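Local atomic coordinates of putative peptidase (Chlamydophila abortus, PDB entry 3CE2), a protein that probably acts as a zinc metallopeptidase of the M3B oligopeptidase family, cleaving small bioactive peptides. Residues I79-A90 with D106-F117. Residues are numbered along the deposited sequence; the frame is centred on the assembly and turned at random.
Sequences IERKLNKLYVYA and DLKSITHLHTLF
His114 reaches across from helix 106-117 to Asn84. Its NE2 gives a weak but nearly straight hydrogen bond to Asn84 OD1, 3.4 Å long at 166°. ND1 makes the firmer bond, to Ile110 O one turn back in its own helix, at 3.1 Å. Ile110 O lies in the ring plane, so this bond sets the ring's turn. The nearly coplanar Asn84 amide is consistent with it. Both bonds at once would call for a positively charged imidazole; a neutral ring would keep only one. The edge of Tyr87 meets the face of His114 in a T-shaped pair, planes 74° apart.

Leu83 and Tyr87, one turn apart, are knobs into holes. Leu83 sits among Ile110, Leu113, His114 and Phe117. Tyr87 has CG anti to the backbone N (chi1 -174°), which carries the ring out to the groove where CD1 meets Ile110 CG2 and CE1 meets Leu107 CD1 and Thr111 OG1. Ile110 is the return knob, held by Leu83, Leu86, Tyr87 and Ala90. At one end Ile79 CG2 meets Phe117 CE1 at 3.5 Å. At the other, Ala90 CB lies 4.0 Å from Leu107 CA, where the backbones come closest.

The helices form an antiparallel hairpin away from the zinc sites. Trp36 covers the Ala90 end, where Asp106 pairs with Arg33. The pairing rests on interlocked apolar side chains; the weak, protonation-dependent His114 to Asn84 bond probably adds orientation more than strength.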
# COMPACT_ATOMS: atom_id res chain seq x y z
N ILE A 79 2.84 0.75 27.58
CA ILE A 79 2.05 -0.47 27.50
C ILE A 79 1.99 -0.94 26.05
O ILE A 79 2.37 -2.08 25.73
CB ILE A 79 0.62 -0.22 28.03
CG1 ILE A 79 0.63 -0.15 29.57
CG2 ILE A 79 -0.34 -1.32 27.57
CD1 ILE A 79 -0.62 0.45 30.15
N GLU A 80 1.53 -0.03 25.19
CA GLU A 80 1.39 -0.29 23.77
C GLU A 80 2.67 -0.88 23.23
O GLU A 80 2.65 -1.80 22.40
CB GLU A 80 1.05 1.00 23.03
CG GLU A 80 0.97 0.86 21.54
CD GLU A 80 0.69 2.19 20.83
OE1 GLU A 80 0.16 3.13 21.49
OE2 GLU A 80 0.99 2.29 19.62
N ARG A 81 3.78 -0.37 23.72
CA ARG A 81 5.05 -0.81 23.20
C ARG A 81 5.28 -2.29 23.54
O ARG A 81 5.76 -3.06 22.70
CB ARG A 81 6.14 0.06 23.76
CG ARG A 81 7.52 -0.29 23.31
CD ARG A 81 8.44 0.78 23.81
NE ARG A 81 9.83 0.37 23.69
CZ ARG A 81 10.85 1.21 23.85
NH1 ARG A 81 10.61 2.48 24.13
NH2 ARG A 81 12.09 0.77 23.73
N LYS A 82 4.90 -2.67 24.77
CA LYS A 82 5.09 -4.03 25.28
C LYS A 82 4.14 -4.99 24.56
O LYS A 82 4.56 -6.05 24.09
CB LYS A 82 4.84 -4.07 26.79
CG LYS A 82 5.40 -5.28 27.56
CD LYS A 82 4.51 -5.58 28.79
CE LYS A 82 5.26 -5.58 30.15
NZ LYS A 82 5.89 -6.87 30.56
N LEU A 83 2.86 -4.61 24.46
CA LEU A 83 1.89 -5.33 23.65
C LEU A 83 2.39 -5.64 22.24
O LEU A 83 2.24 -6.78 21.78
CB LEU A 83 0.57 -4.56 23.56
CG LEU A 83 -0.10 -4.42 24.92
CD1 LEU A 83 -1.52 -3.97 24.82
CD2 LEU A 83 -0.03 -5.73 25.68
N ASN A 84 2.97 -4.65 21.57
CA ASN A 84 3.47 -4.83 20.20
C ASN A 84 4.63 -5.82 20.15
O ASN A 84 4.71 -6.64 19.25
CB ASN A 84 3.92 -3.50 19.59
CG ASN A 84 2.75 -2.58 19.29
OD1 ASN A 84 1.60 -2.90 19.57
ND2 ASN A 84 3.05 -1.41 18.72
N LYS A 85 5.54 -5.72 21.11
CA LYS A 85 6.64 -6.65 21.22
C LYS A 85 6.07 -8.08 21.34
O LYS A 85 6.51 -8.99 20.66
CB LYS A 85 7.48 -6.28 22.44
CG LYS A 85 8.76 -7.05 22.68
CD LYS A 85 9.49 -6.38 23.85
CE LYS A 85 10.55 -7.29 24.48
NZ LYS A 85 11.80 -7.42 23.65
N LEU A 86 5.07 -8.26 22.19
CA LEU A 86 4.51 -9.57 22.42
C LEU A 86 3.75 -10.00 21.19
O LEU A 86 3.73 -11.18 20.83
CB LEU A 86 3.55 -9.55 23.59
CG LEU A 86 4.11 -9.39 24.99
CD1 LEU A 86 2.97 -8.95 25.92
CD2 LEU A 86 4.79 -10.67 25.46
N TYR A 87 3.10 -9.05 20.53
CA TYR A 87 2.36 -9.41 19.35
C TYR A 87 3.27 -9.95 18.26
O TYR A 87 3.06 -11.02 17.71
CB TYR A 87 1.61 -8.22 18.82
CG TYR A 87 0.72 -8.61 17.69
CD1 TYR A 87 -0.60 -9.02 17.92
CD2 TYR A 87 1.21 -8.62 16.37
CE1 TYR A 87 -1.43 -9.39 16.88
CE2 TYR A 87 0.38 -8.99 15.32
CZ TYR A 87 -0.93 -9.37 15.58
OH TYR A 87 -1.75 -9.74 14.55
N VAL A 88 4.29 -9.17 17.96
CA VAL A 88 5.18 -9.46 16.90
C VAL A 88 5.77 -10.83 17.13
O VAL A 88 5.83 -11.65 16.22
CB VAL A 88 6.26 -8.36 16.81
CG1 VAL A 88 7.46 -8.83 16.02
CG2 VAL A 88 5.64 -7.09 16.18
N TYR A 89 6.18 -11.09 18.37
CA TYR A 89 6.79 -12.38 18.69
C TYR A 89 5.84 -13.55 18.43
O TYR A 89 6.22 -14.54 17.84
CB TYR A 89 7.23 -12.42 20.15
CG TYR A 89 7.85 -13.74 20.50
CD1 TYR A 89 9.21 -13.94 20.36
CD2 TYR A 89 7.07 -14.80 20.95
CE1 TYR A 89 9.79 -15.13 20.66
CE2 TYR A 89 7.64 -16.02 21.25
CZ TYR A 89 9.01 -16.17 21.11
OH TYR A 89 9.64 -17.36 21.41
N ALA A 90 4.60 -13.43 18.91
CA ALA A 90 3.59 -14.48 18.71
C ALA A 90 3.24 -14.68 17.21
O ALA A 90 3.20 -15.81 16.71
CB ALA A 90 2.35 -14.16 19.51
N ASP A 106 -1.24 -18.71 21.59
CA ASP A 106 -0.40 -17.57 21.95
C ASP A 106 -0.92 -16.32 21.24
O ASP A 106 -1.30 -15.34 21.89
CB ASP A 106 1.05 -17.82 21.53
CG ASP A 106 1.79 -18.78 22.46
OD1 ASP A 106 1.25 -19.11 23.54
OD2 ASP A 106 2.92 -19.19 22.08
N LEU A 107 -0.96 -16.37 19.91
CA LEU A 107 -1.44 -15.25 19.12
C LEU A 107 -2.84 -14.76 19.55
O LEU A 107 -3.09 -13.57 19.60
CB LEU A 107 -1.45 -15.63 17.64
CG LEU A 107 -1.92 -14.57 16.65
CD1 LEU A 107 -0.93 -13.41 16.64
CD2 LEU A 107 -2.01 -15.18 15.27
N LYS A 108 -3.74 -15.69 19.83
CA LYS A 108 -5.11 -15.36 20.18
C LYS A 108 -5.16 -14.62 21.53
O LYS A 108 -6.05 -13.79 21.78
CB LYS A 108 -5.95 -16.64 20.21
CG LYS A 108 -7.39 -16.51 20.70
CD LYS A 108 -7.98 -17.91 21.02
CE LYS A 108 -9.27 -17.85 21.86
NZ LYS A 108 -10.43 -17.25 21.12
N SER A 109 -4.19 -14.92 22.40
CA SER A 109 -4.08 -14.25 23.69
C SER A 109 -3.69 -12.78 23.54
O SER A 109 -4.44 -11.86 23.92
CB SER A 109 -3.06 -14.96 24.58
OG SER A 109 -3.41 -16.30 24.79
N ILE A 110 -2.51 -12.56 22.98
CA ILE A 110 -2.02 -11.21 22.80
C ILE A 110 -3.07 -10.42 22.00
O ILE A 110 -3.38 -9.27 22.33
CB ILE A 110 -0.61 -11.19 22.17
CG1 ILE A 110 -0.03 -9.78 22.21
CG2 ILE A 110 -0.63 -11.75 20.77
CD1 ILE A 110 -0.34 -9.06 23.52
N THR A 111 -3.65 -11.05 20.99
CA THR A 111 -4.66 -10.38 20.19
C THR A 111 -5.80 -9.93 21.10
O THR A 111 -6.30 -8.80 21.00
CB THR A 111 -5.18 -11.29 19.04
OG1 THR A 111 -4.09 -11.59 18.16
CG2 THR A 111 -6.31 -10.59 18.22
N HIS A 112 -6.23 -10.82 22.00
CA HIS A 112 -7.32 -10.50 22.89
C HIS A 112 -6.89 -9.31 23.76
O HIS A 112 -7.65 -8.37 23.95
CB HIS A 112 -7.67 -11.71 23.76
CG HIS A 112 -8.62 -11.42 24.87
ND1 HIS A 112 -9.93 -11.02 24.65
CD2 HIS A 112 -8.47 -11.47 26.22
CE1 HIS A 112 -10.54 -10.84 25.81
NE2 HIS A 112 -9.67 -11.11 26.78
N LEU A 113 -5.66 -9.37 24.26
CA LEU A 113 -5.08 -8.27 25.04
C LEU A 113 -5.11 -6.92 24.34
O LEU A 113 -5.40 -5.89 24.96
CB LEU A 113 -3.65 -8.61 25.46
CG LEU A 113 -3.63 -9.13 26.89
CD1 LEU A 113 -2.24 -9.05 27.54
CD2 LEU A 113 -4.65 -8.31 27.64
N HIS A 114 -4.81 -6.91 23.04
CA HIS A 114 -4.84 -5.69 22.26
C HIS A 114 -6.24 -5.15 22.19
O HIS A 114 -6.43 -3.94 22.19
CB HIS A 114 -4.31 -5.92 20.85
CG HIS A 114 -2.83 -5.78 20.74
ND1 HIS A 114 -1.95 -6.77 21.13
CD2 HIS A 114 -2.06 -4.77 20.27
CE1 HIS A 114 -0.71 -6.38 20.91
NE2 HIS A 114 -0.75 -5.17 20.39
N THR A 115 -7.22 -6.03 22.12
CA THR A 115 -8.60 -5.58 22.01
C THR A 115 -9.07 -5.00 23.34
O THR A 115 -9.90 -4.09 23.40
CB THR A 115 -9.54 -6.72 21.52
OG1 THR A 115 -8.98 -7.32 20.34
CG2 THR A 115 -10.93 -6.17 21.17
N LEU A 116 -8.49 -5.51 24.42
CA LEU A 116 -8.84 -5.04 25.74
C LEU A 116 -8.28 -3.63 25.88
O LEU A 116 -9.00 -2.67 26.13
CB LEU A 116 -8.25 -5.97 26.80
CG LEU A 116 -9.18 -6.55 27.87
CD1 LEU A 116 -10.58 -6.83 27.31
CD2 LEU A 116 -8.55 -7.83 28.45
N PHE A 117 -6.97 -3.53 25.67
CA PHE A 117 -6.29 -2.25 25.59
C PHE A 117 -7.11 -1.25 24.80
O PHE A 117 -7.40 -0.15 25.29
CB PHE A 117 -4.93 -2.39 24.93
CG PHE A 117 -4.10 -1.16 25.02
CD1 PHE A 117 -3.80 -0.60 26.26
CD2 PHE A 117 -3.63 -0.54 23.88
CE1 PHE A 117 -3.05 0.54 26.35
CE2 PHE A 117 -2.87 0.62 23.97
CZ PHE A 117 -2.58 1.15 25.21